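Local coordinates for mandalate racemase/muconate lactonizing enzyme (Unidentified, PDB 4E4U), which is of unassigned reaction but probably abstracts the alpha proton of a carboxylate substrate, as other members of the mandelate racemase/muconate lactonizing enzyme family do, at residues Lys269-Gly274 and His302-Ala307; Leu28-Gly33 and Trp102-Lys107; Glu154-Gly159 and Glu196-Lys201; Gly340-Glu345 and Met372-Arg377. All coordinates share one frame; numbering follows the deposited sequence. Where two conformers were deposited one is given.

Along the chain the four contacts follow one another without overlap, in the order 2, 3, 1, 4. Contact 2 lies in the N-terminal domain, where strand 22-30 of the three-stranded antiparallel sheet meets helix 88-109. Contacts 3 and 1 join successive helices and turns round the outside of the barrel domain, with centres 29 Å apart, and both also touch the second subunit. Contact 4 lies on the opposite side of the chain's centre from contact 1 and 22 Å from contact 2, centre to centre. Its residues F342 and V375 reach strand 3-12, so it sits where the barrel domain and the N-terminal domain come together. None of the four touches another.

Contact 1: Lys269-Gly274 and His302-Ala307; sequences KLLQAG and HYAQIA
L271 and H302 bring the two backbones nearest, CA to CA 7.2 Å, where the end of helix 263-272 lies beside the turn between helix 289-301 and strand 305-306. These are neighbouring beta-alpha units of the enolase-superfamily barrel, and both helices finish in a Schellman motif, at G274 and at Y303. The contact is mainly a CH-pi interaction: L271 CB sits over the centre of the H302 ring, 3.7 Å from its centroid and only 11° off the ring normal. H302 CG lies anti to its own carbonyl carbon (chi1 -70°), which carries the ring across to the helix with one face against L271. Farther along, L271 CD2 reaches A304 CB at 4.1 Å, extending the apolar patch toward L298 and A299 of helix 289-301.

Q272 starts out pointing away, but its chain bends at chi2 and returns its amide to the ring edge, the two planes 78° apart. OE1 lies there in the ring plane, 3.6 Å from H302 CE1. H268 of the third subunit meets the same imidazole edge-to-face. One water is hydrogen-bonded to H302 NE2 at 2.9 Å and donates a weak bond to Q272 OE1.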
loop_
_atom_site.group_PDB
_atom_site.type_symbol
_atom_site.label_atom_id
_atom_site.label_comp_id
_atom_site.label_asym_id
_atom_site.label_seq_id
_atom_site.Cartn_x
_atom_site.Cartn_y
_atom_site.Cartn_z
ATOM N N LYS A 269 -6.322 -7.750 -14.389
ATOM C CA LYS A 269 -6.105 -8.166 -13.006
ATOM C C LYS A 269 -4.711 -8.765 -12.834
ATOM O O LYS A 269 -4.013 -8.491 -11.854
ATOM C CB LYS A 269 -7.155 -9.190 -12.582
ATOM C CG LYS A 269 -8.559 -8.658 -12.506
ATOM C CD LYS A 269 -9.514 -9.755 -12.056
ATOM C CE LYS A 269 -10.958 -9.315 -12.193
ATOM N NZ LYS A 269 -11.916 -10.427 -11.971
ATOM N N LEU A 270 -4.311 -9.594 -13.793
ATOM C CA LEU A 270 -2.990 -10.211 -13.759
ATOM C C LEU A 270 -1.867 -9.173 -13.769
ATOM O O LEU A 270 -0.949 -9.225 -12.950
ATOM C CB LEU A 270 -2.837 -11.155 -14.948
ATOM C CG LEU A 270 -1.477 -11.829 -15.124
ATOM C CD1 LEU A 270 -1.290 -12.921 -14.081
ATOM C CD2 LEU A 270 -1.379 -12.406 -16.530
ATOM N N LEU A 271 -1.948 -8.225 -14.697
ATOM C CA LEU A 271 -0.915 -7.199 -14.821
ATOM C C LEU A 271 -0.890 -6.253 -13.621
ATOM O O LEU A 271 0.180 -5.859 -13.170
ATOM C CB LEU A 271 -1.122 -6.406 -16.113
ATOM C CG LEU A 271 -0.829 -7.192 -17.390
ATOM C CD1 LEU A 271 -1.464 -6.492 -18.579
ATOM C CD2 LEU A 271 0.681 -7.345 -17.582
ATOM N N GLN A 272 -2.061 -5.910 -13.095
ATOM C CA GLN A 272 -2.146 -5.039 -11.919
ATOM C C GLN A 272 -1.421 -5.651 -10.733
ATOM O O GLN A 272 -0.833 -4.933 -9.928
ATOM C CB GLN A 272 -3.606 -4.798 -11.533
ATOM C CG GLN A 272 -4.372 -3.915 -12.483
ATOM C CD GLN A 272 -3.908 -2.483 -12.448
ATOM O OE1 GLN A 272 -3.045 -2.081 -13.230
ATOM N NE2 GLN A 272 -4.484 -1.695 -11.545
ATOM N N ALA A 273 -1.469 -6.978 -10.629
ATOM C CA ALA A 273 -0.826 -7.694 -9.531
ATOM C C ALA A 273 0.680 -7.864 -9.731
ATOM O O ALA A 273 1.372 -8.287 -8.807
ATOM C CB ALA A 273 -1.490 -9.062 -9.335
ATOM N N GLY A 274 1.178 -7.598 -10.938
ATOM C CA GLY A 274 2.561 -7.905 -11.276
ATOM C C GLY A 274 2.753 -9.403 -11.480
ATOM O O GLY A 274 3.818 -9.955 -11.211
ATOM N N HIS A 302 2.267 -1.728 -19.479
ATOM C CA HIS A 302 3.037 -2.337 -18.391
ATOM C C HIS A 302 4.448 -2.744 -18.822
ATOM O O HIS A 302 5.196 -3.336 -18.039
ATOM C CB HIS A 302 2.313 -3.561 -17.828
ATOM C CG HIS A 302 1.074 -3.225 -17.071
ATOM N ND1 HIS A 302 1.064 -3.010 -15.712
ATOM C CD2 HIS A 302 -0.206 -3.047 -17.495
ATOM C CE1 HIS A 302 -0.170 -2.735 -15.323
ATOM N NE2 HIS A 302 -0.955 -2.747 -16.378
ATOM N N TYR A 303 4.807 -2.424 -20.064
ATOM C CA TYR A 303 6.071 -2.870 -20.670
ATOM C C TYR A 303 6.208 -4.406 -20.627
ATOM O O TYR A 303 7.312 -4.951 -20.479
ATOM C CB TYR A 303 7.305 -2.207 -20.038
ATOM C CG TYR A 303 7.548 -0.742 -20.351
ATOM C CD1 TYR A 303 6.643 0.032 -21.066
ATOM C CD2 TYR A 303 8.735 -0.154 -19.959
ATOM C CE1 TYR A 303 6.907 1.379 -21.333
ATOM C CE2 TYR A 303 9.007 1.177 -20.209
ATOM C CZ TYR A 303 8.097 1.938 -20.905
ATOM O OH TYR A 303 8.386 3.262 -21.154
ATOM N N ALA A 304 5.072 -5.087 -20.760
ATOM C CA ALA A 304 5.038 -6.536 -20.899
ATOM C C ALA A 304 5.016 -6.900 -22.379
ATOM O O ALA A 304 4.742 -6.053 -23.237
ATOM C CB ALA A 304 3.821 -7.122 -20.166
ATOM N N GLN A 305 5.283 -8.163 -22.678
ATOM C CA GLN A 305 5.298 -8.639 -24.052
ATOM C C GLN A 305 4.230 -9.695 -24.268
ATOM O O GLN A 305 3.708 -10.278 -23.313
ATOM C CB GLN A 305 6.659 -9.244 -24.384
ATOM C CG GLN A 305 7.807 -8.269 -24.296
ATOM C CD GLN A 305 9.133 -8.959 -24.493
ATOM O OE1 GLN A 305 9.599 -9.713 -23.622
ATOM N NE2 GLN A 305 9.746 -8.743 -25.661
ATOM N N ILE A 306 3.858 -9.923 -25.522
ATOM C CA ILE A 306 2.958 -11.031 -25.819
ATOM C C ILE A 306 3.696 -12.159 -26.525
ATOM O O ILE A 306 4.596 -11.939 -27.337
ATOM C CB ILE A 306 1.701 -10.624 -26.634
ATOM C CG1 ILE A 306 2.060 -10.309 -28.090
ATOM C CG2 ILE A 306 0.968 -9.468 -25.955
ATOM C CD1 ILE A 306 0.853 -10.251 -29.001
ATOM N N ALA A 307 3.317 -13.374 -26.165
ATOM C CA ALA A 307 3.870 -14.588 -26.750
ATOM C C ALA A 307 2.707 -15.552 -26.908
ATOM O O ALA A 307 2.475 -16.400 -26.042
ATOM C CB ALA A 307 4.934 -15.180 -25.843
HETATM O O HOH W 1 -3.782 -2.304 -16.636
#

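Contact 2: Leu28-Gly33 and Trp102-Lys107; sequences LKTDDG and WDIIGK
T30 and I104 mark the nearest approach of the backbones, 8.3 Å between their CA atoms, where the end of strand 22-30 passes over helix 88-109. This is the sheet-on-helix core of the N-terminal domain of the mandelate racemase/muconate lactonizing enzyme family, in which a three-stranded antiparallel sheet packs against helices. The strand leads at once into a type I turn, T30 to G33, closed by G33 N bonding to T30 O, and the hairpin continues into strand 35-40.

I104 carries the helix side of the contact with two of its methyls. T30 and I104 meet tip to tip, with T30 CG2 3.7 Å from I104 CG2. I104 CD1 is shared: it lies near T30 CG2 as well, and it touches L28 CB at 4.1 Å. L28 and T30 alternate with the exposed K29, so both inward residues of the strand end rest on one isoleucine, which also packs on I3 of strand 3-12. D103 of the helix also holds the hairpin, bonding through OD2 to V37 N of strand 35-40.

The two ends of T30 have separate tasks. With chi1 at 66°, OG1 stands between the backbone N and the carbonyl carbon and turns toward the hairpin loop, leaving CG2 for the helix. T30 OG1 accepts a hydrogen bond from I34 N and donates to D32 OD1 at 2.7 Å, coming in almost in line with the carboxylate's C-O bond.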
loop_
_atom_site.group_PDB
_atom_site.type_symbol
_atom_site.label_atom_id
_atom_site.label_comp_id
_atom_site.label_asym_id
_atom_site.label_seq_id
_atom_site.Cartn_x
_atom_site.Cartn_y
_atom_site.Cartn_z
ATOM N N LEU A 28 -18.322 -19.193 -41.606
ATOM C CA LEU A 28 -19.425 -18.252 -41.761
ATOM C C LEU A 28 -19.563 -17.846 -43.210
ATOM O O LEU A 28 -18.566 -17.724 -43.926
ATOM C CB LEU A 28 -19.168 -16.992 -40.940
ATOM C CG LEU A 28 -18.915 -17.181 -39.449
ATOM C CD1 LEU A 28 -18.714 -15.829 -38.784
ATOM C CD2 LEU A 28 -20.079 -17.934 -38.822
ATOM N N LYS A 29 -20.794 -17.622 -43.652
ATOM C CA LYS A 29 -21.009 -17.074 -44.983
ATOM C C LYS A 29 -21.895 -15.840 -44.889
ATOM O O LYS A 29 -22.810 -15.776 -44.058
ATOM C CB LYS A 29 -21.621 -18.115 -45.926
ATOM C CG LYS A 29 -21.367 -17.822 -47.403
ATOM C CD LYS A 29 -21.736 -19.003 -48.291
ATOM C CE LYS A 29 -21.084 -18.881 -49.666
ATOM N NZ LYS A 29 -22.074 -18.997 -50.772
ATOM N N THR A 30 -21.599 -14.852 -45.727
ATOM C CA THR A 30 -22.396 -13.635 -45.787
ATOM C C THR A 30 -23.472 -13.735 -46.861
ATOM O O THR A 30 -23.452 -14.648 -47.698
ATOM C CB THR A 30 -21.538 -12.413 -46.113
ATOM O OG1 THR A 30 -21.024 -12.537 -47.445
ATOM C CG2 THR A 30 -20.387 -12.274 -45.119
ATOM N N ASP A 31 -24.394 -12.775 -46.848
ATOM C CA ASP A 31 -25.471 -12.720 -47.823
ATOM C C ASP A 31 -24.965 -12.483 -49.243
ATOM O O ASP A 31 -25.643 -12.837 -50.203
ATOM C CB ASP A 31 -26.520 -11.670 -47.425
ATOM C CG ASP A 31 -25.927 -10.283 -47.176
ATOM O OD1 ASP A 31 -24.692 -10.135 -46.997
ATOM O OD2 ASP A 31 -26.729 -9.326 -47.129
ATOM N N ASP A 32 -23.779 -11.894 -49.389
ATOM C CA ASP A 32 -23.222 -11.703 -50.729
ATOM C C ASP A 32 -22.053 -12.647 -51.027
ATOM O O ASP A 32 -21.237 -12.398 -51.920
ATOM C CB ASP A 32 -22.833 -10.238 -50.959
ATOM C CG ASP A 32 -21.608 -9.826 -50.178
ATOM O OD1 ASP A 32 -21.096 -10.646 -49.396
ATOM O OD2 ASP A 32 -21.151 -8.675 -50.335
ATOM N N GLY A 33 -21.971 -13.724 -50.258
ATOM C CA GLY A 33 -21.132 -14.848 -50.622
ATOM C C GLY A 33 -19.696 -14.859 -50.132
ATOM O O GLY A 33 -18.902 -15.671 -50.606
ATOM N N TRP A 102 -13.447 -11.302 -38.879
ATOM C CA TRP A 102 -12.268 -10.585 -39.376
ATOM C C TRP A 102 -11.784 -11.123 -40.722
ATOM O O TRP A 102 -11.354 -10.355 -41.583
ATOM C CB TRP A 102 -11.127 -10.587 -38.351
ATOM C CG TRP A 102 -11.293 -9.522 -37.299
ATOM C CD1 TRP A 102 -11.679 -9.701 -36.005
ATOM C CD2 TRP A 102 -11.112 -8.115 -37.479
ATOM N NE1 TRP A 102 -11.729 -8.488 -35.354
ATOM C CE2 TRP A 102 -11.386 -7.490 -36.239
ATOM C CE3 TRP A 102 -10.727 -7.304 -38.555
ATOM C CZ2 TRP A 102 -11.292 -6.110 -36.054
ATOM C CZ3 TRP A 102 -10.637 -5.936 -38.374
ATOM C CH2 TRP A 102 -10.917 -5.353 -37.134
ATOM N N ASP A 103 -11.840 -12.440 -40.894
ATOM C CA ASP A 103 -11.493 -13.062 -42.167
ATOM C C ASP A 103 -12.343 -12.428 -43.277
ATOM O O ASP A 103 -11.822 -12.042 -44.331
ATOM C CB ASP A 103 -11.741 -14.574 -42.069
ATOM C CG ASP A 103 -11.029 -15.371 -43.148
ATOM O OD1 ASP A 103 -10.026 -14.896 -43.730
ATOM O OD2 ASP A 103 -11.476 -16.509 -43.409
ATOM N N ILE A 104 -13.647 -12.313 -43.031
ATOM C CA ILE A 104 -14.571 -11.662 -43.961
ATOM C C ILE A 104 -14.288 -10.165 -44.160
ATOM O O ILE A 104 -14.277 -9.678 -45.290
ATOM C CB ILE A 104 -16.032 -11.905 -43.515
ATOM C CG1 ILE A 104 -16.400 -13.367 -43.760
ATOM C CG2 ILE A 104 -17.000 -10.970 -44.232
ATOM C CD1 ILE A 104 -17.591 -13.824 -42.966
ATOM N N ILE A 105 -14.036 -9.447 -43.069
ATOM C CA ILE A 105 -13.701 -8.027 -43.147
ATOM C C ILE A 105 -12.480 -7.819 -44.053
ATOM O O ILE A 105 -12.490 -6.956 -44.938
ATOM C CB ILE A 105 -13.426 -7.433 -41.735
ATOM C CG1 ILE A 105 -14.684 -7.470 -40.856
ATOM C CG2 ILE A 105 -12.884 -6.012 -41.831
ATOM C CD1 ILE A 105 -14.408 -7.089 -39.401
ATOM N N GLY A 106 -11.438 -8.620 -43.838
ATOM C CA GLY A 106 -10.228 -8.522 -44.637
ATOM C C GLY A 106 -10.467 -8.872 -46.098
ATOM O O GLY A 106 -9.959 -8.204 -47.008
ATOM N N LYS A 107 -11.252 -9.916 -46.342
ATOM C CA LYS A 107 -11.548 -10.287 -47.722
ATOM C C LYS A 107 -12.327 -9.182 -48.430
ATOM O O LYS A 107 -12.063 -8.874 -49.593
ATOM C CB LYS A 107 -12.309 -11.608 -47.780
ATOM C CG LYS A 107 -11.444 -12.824 -47.467
ATOM C CD LYS A 107 -12.242 -14.114 -47.594
ATOM C CE LYS A 107 -11.442 -15.293 -47.073
ATOM N NZ LYS A 107 -12.203 -16.567 -47.217
#

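Contact 3: Glu154-Gly159 and Glu196-Lys201; sequences ENVKLG and EAVGSK
K157 NZ donates to E154 OE2 at 2.9 Å, a salt bridge one turn apart on helix 145-158, next to V156, whose methyls make the contact with V198 and K201. The lysine approaches the syn side of the carboxylate, 33° out of its plane. Helices 145-158 and 181-198 are consecutive outer helices of the beta/alpha barrel, and both end here: G159 closes the first with a Schellman motif, and a type II' turn, V198 to K201, leads out of the second. The CA atoms of V156 and V198 lie 6.9 Å apart.

V156 divides its branches between two partners. CG2 packs on V198 CG1 at 3.7 Å, while CG1, set anti to the backbone N (chi1 167°), faces K201. The lysine comes in at about a right angle and offers its CB; a bend at chi2 (-55°) then takes the chain away, and its ammonium pairs with E182 of the second subunit.

On another flank of helix 145-158, E154, N155 and L158 belong to the pocket of a bound dithiol, probably from the crystallisation liquor, and N155 OD1 hydrogen-bonds to its O2 atom. At the turn that follows helix 181-198, V156 CG1 touches K201 CB at 3.9 Å.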
loop_
_atom_site.group_PDB
_atom_site.type_symbol
_atom_site.label_atom_id
_atom_site.label_comp_id
_atom_site.label_asym_id
_atom_site.label_seq_id
_atom_site.Cartn_x
_atom_site.Cartn_y
_atom_site.Cartn_z
ATOM N N GLU A 154 18.624 -30.686 -32.625
ATOM C CA GLU A 154 18.086 -30.801 -33.980
ATOM C C GLU A 154 17.203 -29.608 -34.334
ATOM O O GLU A 154 17.245 -29.112 -35.457
ATOM C CB GLU A 154 17.331 -32.116 -34.173
ATOM C CG GLU A 154 18.209 -33.352 -34.133
ATOM C CD GLU A 154 19.344 -33.296 -35.139
ATOM O OE1 GLU A 154 19.112 -32.858 -36.287
ATOM O OE2 GLU A 154 20.474 -33.680 -34.777
ATOM N N ASN A 155 16.421 -29.131 -33.369
ATOM C CA ASN A 155 15.608 -27.942 -33.599
ATOM C C ASN A 155 16.463 -26.703 -33.872
ATOM O O ASN A 155 16.113 -25.873 -34.708
ATOM C CB ASN A 155 14.622 -27.723 -32.447
ATOM C CG ASN A 155 13.367 -28.558 -32.598
ATOM O OD1 ASN A 155 12.742 -28.562 -33.654
ATOM N ND2 ASN A 155 12.996 -29.272 -31.546
ATOM N N VAL A 156 17.590 -26.585 -33.174
ATOM C CA VAL A 156 18.527 -25.496 -33.440
ATOM C C VAL A 156 19.070 -25.576 -34.878
ATOM O O VAL A 156 19.204 -24.550 -35.550
ATOM C CB VAL A 156 19.661 -25.462 -32.388
ATOM C CG1 VAL A 156 20.807 -24.544 -32.818
ATOM C CG2 VAL A 156 19.114 -25.021 -31.033
ATOM N N LYS A 157 19.355 -26.784 -35.364
ATOM C CA LYS A 157 19.816 -26.964 -36.744
ATOM C C LYS A 157 18.759 -26.505 -37.752
ATOM O O LYS A 157 19.093 -26.009 -38.828
ATOM C CB LYS A 157 20.209 -28.421 -37.009
ATOM C CG LYS A 157 21.467 -28.859 -36.275
ATOM C CD LYS A 157 21.747 -30.336 -36.483
ATOM C CE LYS A 157 22.691 -30.856 -35.415
ATOM N NZ LYS A 157 22.893 -32.324 -35.527
ATOM N N LEU A 158 17.484 -26.664 -37.399
ATOM C CA LEU A 158 16.396 -26.193 -38.256
ATOM C C LEU A 158 16.303 -24.672 -38.257
ATOM O O LEU A 158 15.722 -24.084 -39.175
ATOM C CB LEU A 158 15.053 -26.766 -37.810
ATOM C CG LEU A 158 14.822 -28.272 -37.837
ATOM C CD1 LEU A 158 13.404 -28.536 -37.380
ATOM C CD2 LEU A 158 15.043 -28.833 -39.223
ATOM N N GLY A 159 16.845 -24.038 -37.217
ATOM C CA GLY A 159 16.832 -22.591 -37.112
ATOM C C GLY A 159 16.074 -22.034 -35.919
ATOM O O GLY A 159 16.038 -20.817 -35.734
ATOM N N GLU A 196 23.293 -27.429 -22.389
ATOM C CA GLU A 196 24.543 -27.960 -22.943
ATOM C C GLU A 196 24.413 -28.183 -24.448
ATOM O O GLU A 196 25.337 -27.907 -25.212
ATOM C CB GLU A 196 24.932 -29.277 -22.256
ATOM C CG GLU A 196 26.190 -29.933 -22.826
ATOM C CD GLU A 196 26.520 -31.284 -22.192
ATOM O OE1 GLU A 196 25.585 -32.023 -21.801
ATOM O OE2 GLU A 196 27.726 -31.609 -22.095
ATOM N N ALA A 197 23.251 -28.667 -24.869
ATOM C CA ALA A 197 23.022 -28.997 -26.272
ATOM C C ALA A 197 22.835 -27.771 -27.169
ATOM O O ALA A 197 23.232 -27.799 -28.330
ATOM C CB ALA A 197 21.827 -29.934 -26.401
ATOM N N VAL A 198 22.231 -26.706 -26.647
ATOM C CA VAL A 198 21.918 -25.545 -27.477
ATOM C C VAL A 198 22.847 -24.355 -27.254
ATOM O O VAL A 198 22.874 -23.431 -28.070
ATOM C CB VAL A 198 20.441 -25.078 -27.325
ATOM C CG1 VAL A 198 19.491 -26.237 -27.596
ATOM C CG2 VAL A 198 20.182 -24.461 -25.940
ATOM N N GLY A 199 23.588 -24.365 -26.149
ATOM C CA GLY A 199 24.427 -23.230 -25.796
ATOM C C GLY A 199 23.636 -21.931 -25.772
ATOM O O GLY A 199 22.539 -21.883 -25.213
ATOM N N SER A 200 24.168 -20.892 -26.407
ATOM C CA SER A 200 23.474 -19.613 -26.469
ATOM C C SER A 200 22.675 -19.440 -27.756
ATOM O O SER A 200 22.224 -18.333 -28.066
ATOM C CB SER A 200 24.458 -18.466 -26.281
ATOM O OG SER A 200 24.962 -18.467 -24.956
ATOM N N LYS A 201 22.484 -20.531 -28.493
ATOM C CA LYS A 201 21.764 -20.456 -29.760
ATOM C C LYS A 201 20.252 -20.485 -29.594
ATOM O O LYS A 201 19.524 -20.074 -30.495
ATOM C CB LYS A 201 22.210 -21.570 -30.704
ATOM C CG LYS A 201 23.668 -21.450 -31.102
ATOM C CD LYS A 201 23.960 -20.081 -31.705
ATOM C CE LYS A 201 25.356 -20.026 -32.322
ATOM N NZ LYS A 201 25.613 -18.727 -33.001
#

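Contact 4: Gly340-Glu345 and Met372-Arg377; sequences GGFHAE and MDVVKR
Apolar contact between V374 and the pair F342 and E345 joins short helix 341-345, which follows barrel strand 333-335, to helix 372-377, which packs on strand 3-12 of the N-terminal domain; their axes come within 11.1 Å at 126°. CG1 of the buried V374 lies 4.1 Å from F342 CE1, approaching the ring obliquely, and a similar distance from E345 CG. F342 and V374 run past one another in opposing senses. F342 also touches V11 of strand 3-12, and H378 meets its ring edge-to-face.

Backbone also takes part: V374 CG2 rests against E345 O at 3.5 Å, a van der Waals touch where the two backbones come nearest.

The charged contact lies at the exposed rim. E345 CG is anti to the backbone N (chi1 -167°) and the chain stays extended, carrying OE2 to the edge of the R377 guanidinium, in its plane. The salt bridge to NH2 is long, 3.9 Å, with carboxylate and guanidinium planes 42° apart. A water spans this gap, donating to E345 OE2 at 2.6 Å and accepting from R377 NH2 at 3.1 Å. The helices are therefore joined by a small apolar core, with a solvent-mediated ion pair at its edge.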
loop_
_atom_site.group_PDB
_atom_site.type_symbol
_atom_site.label_atom_id
_atom_site.label_comp_id
_atom_site.label_asym_id
_atom_site.label_seq_id
_atom_site.Cartn_x
_atom_site.Cartn_y
_atom_site.Cartn_z
ATOM N N GLY A 340 4.075 -28.593 -40.357
ATOM C CA GLY A 340 3.859 -29.620 -41.361
ATOM C C GLY A 340 2.790 -30.591 -40.896
ATOM O O GLY A 340 1.915 -30.237 -40.100
ATOM N N GLY A 341 2.854 -31.820 -41.395
ATOM C CA GLY A 341 1.931 -32.855 -40.968
ATOM C C GLY A 341 0.477 -32.479 -41.174
ATOM O O GLY A 341 0.121 -31.867 -42.182
ATOM N N PHE A 342 -0.363 -32.824 -40.205
ATOM C CA PHE A 342 -1.792 -32.598 -40.345
ATOM C C PHE A 342 -2.143 -31.106 -40.365
ATOM O O PHE A 342 -3.134 -30.715 -40.975
ATOM C CB PHE A 342 -2.566 -33.354 -39.258
ATOM C CG PHE A 342 -4.047 -33.426 -39.504
ATOM C CD1 PHE A 342 -4.555 -34.108 -40.602
ATOM C CD2 PHE A 342 -4.934 -32.824 -38.624
ATOM C CE1 PHE A 342 -5.918 -34.174 -40.824
ATOM C CE2 PHE A 342 -6.300 -32.888 -38.839
ATOM C CZ PHE A 342 -6.791 -33.565 -39.941
ATOM N N HIS A 343 -1.325 -30.269 -39.727
ATOM C CA HIS A 343 -1.532 -28.819 -39.785
ATOM C C HIS A 343 -1.454 -28.277 -41.207
ATOM O O HIS A 343 -2.098 -27.278 -41.534
ATOM C CB HIS A 343 -0.517 -28.074 -38.915
ATOM C CG HIS A 343 -0.868 -28.068 -37.459
ATOM N ND1 HIS A 343 -0.463 -29.059 -36.599
ATOM C CD2 HIS A 343 -1.597 -27.194 -36.729
ATOM C CE1 HIS A 343 -0.934 -28.801 -35.389
ATOM N NE2 HIS A 343 -1.621 -27.676 -35.438
ATOM N N ALA A 344 -0.648 -28.917 -42.046
ATOM C CA ALA A 344 -0.542 -28.510 -43.437
ATOM C C ALA A 344 -1.631 -29.189 -44.261
ATOM O O ALA A 344 -2.198 -28.587 -45.173
ATOM C CB ALA A 344 0.831 -28.857 -43.987
ATOM N N GLU A 345 -1.931 -30.441 -43.938
ATOM C CA GLU A 345 -2.867 -31.222 -44.742
ATOM C C GLU A 345 -4.286 -30.654 -44.716
ATOM O O GLU A 345 -5.011 -30.709 -45.710
ATOM C CB GLU A 345 -2.887 -32.676 -44.269
ATOM C CG GLU A 345 -3.579 -33.609 -45.250
ATOM C CD GLU A 345 -3.670 -35.033 -44.746
ATOM O OE1 GLU A 345 -3.205 -35.298 -43.615
ATOM O OE2 GLU A 345 -4.209 -35.887 -45.482
ATOM N N MET A 372 -11.739 -28.746 -47.465
ATOM C CA MET A 372 -12.949 -29.411 -46.991
ATOM C C MET A 372 -12.982 -30.907 -47.280
ATOM O O MET A 372 -13.642 -31.659 -46.566
ATOM C CB MET A 372 -14.206 -28.723 -47.528
ATOM C CG MET A 372 -14.385 -27.308 -46.998
ATOM S SD MET A 372 -14.158 -27.167 -45.208
ATOM C CE MET A 372 -15.531 -28.145 -44.609
ATOM N N ASP A 373 -12.273 -31.350 -48.310
ATOM C CA ASP A 373 -12.209 -32.779 -48.569
ATOM C C ASP A 373 -11.447 -33.489 -47.446
ATOM O O ASP A 373 -11.852 -34.556 -46.986
ATOM C CB ASP A 373 -11.585 -33.051 -49.935
ATOM C CG ASP A 373 -12.437 -32.528 -51.078
ATOM O OD1 ASP A 373 -13.680 -32.652 -51.009
ATOM O OD2 ASP A 373 -11.867 -31.993 -52.047
ATOM N N VAL A 374 -10.362 -32.876 -46.981
ATOM C CA VAL A 374 -9.607 -33.423 -45.858
ATOM C C VAL A 374 -10.429 -33.352 -44.572
ATOM O O VAL A 374 -10.494 -34.325 -43.814
ATOM C CB VAL A 374 -8.255 -32.701 -45.682
ATOM C CG1 VAL A 374 -7.538 -33.185 -44.425
ATOM C CG2 VAL A 374 -7.386 -32.903 -46.923
ATOM N N VAL A 375 -11.065 -32.207 -44.334
ATOM C CA VAL A 375 -11.939 -32.042 -43.175
ATOM C C VAL A 375 -13.004 -33.138 -43.123
ATOM O O VAL A 375 -13.200 -33.767 -42.080
ATOM C CB VAL A 375 -12.607 -30.651 -43.167
ATOM C CG1 VAL A 375 -13.704 -30.580 -42.111
ATOM C CG2 VAL A 375 -11.567 -29.570 -42.924
ATOM N N LYS A 376 -13.676 -33.379 -44.245
ATOM C CA LYS A 376 -14.734 -34.388 -44.281
ATOM C C LYS A 376 -14.223 -35.789 -43.937
ATOM O O LYS A 376 -14.917 -36.561 -43.275
ATOM C CB LYS A 376 -15.439 -34.400 -45.640
ATOM C CG LYS A 376 -16.235 -33.136 -45.937
ATOM C CD LYS A 376 -16.806 -33.155 -47.349
ATOM C CE LYS A 376 -17.174 -31.751 -47.809
ATOM N NZ LYS A 376 -18.154 -31.773 -48.933
ATOM N N ARG A 377 -13.008 -36.108 -44.373
ATOM C CA ARG A 377 -12.429 -37.422 -44.112
ATOM C C ARG A 377 -12.010 -37.602 -42.651
ATOM O O ARG A 377 -11.791 -38.729 -42.205
ATOM C CB ARG A 377 -11.229 -37.688 -45.032
ATOM C CG ARG A 377 -11.567 -37.756 -46.515
ATOM C CD ARG A 377 -10.481 -38.482 -47.306
ATOM N NE ARG A 377 -9.156 -37.897 -47.106
ATOM C CZ ARG A 377 -8.687 -36.861 -47.797
ATOM N NH1 ARG A 377 -9.440 -36.284 -48.723
ATOM N NH2 ARG A 377 -7.469 -36.392 -47.559
HETATM O O HOH W 2 -6.165 -37.593 -45.020
#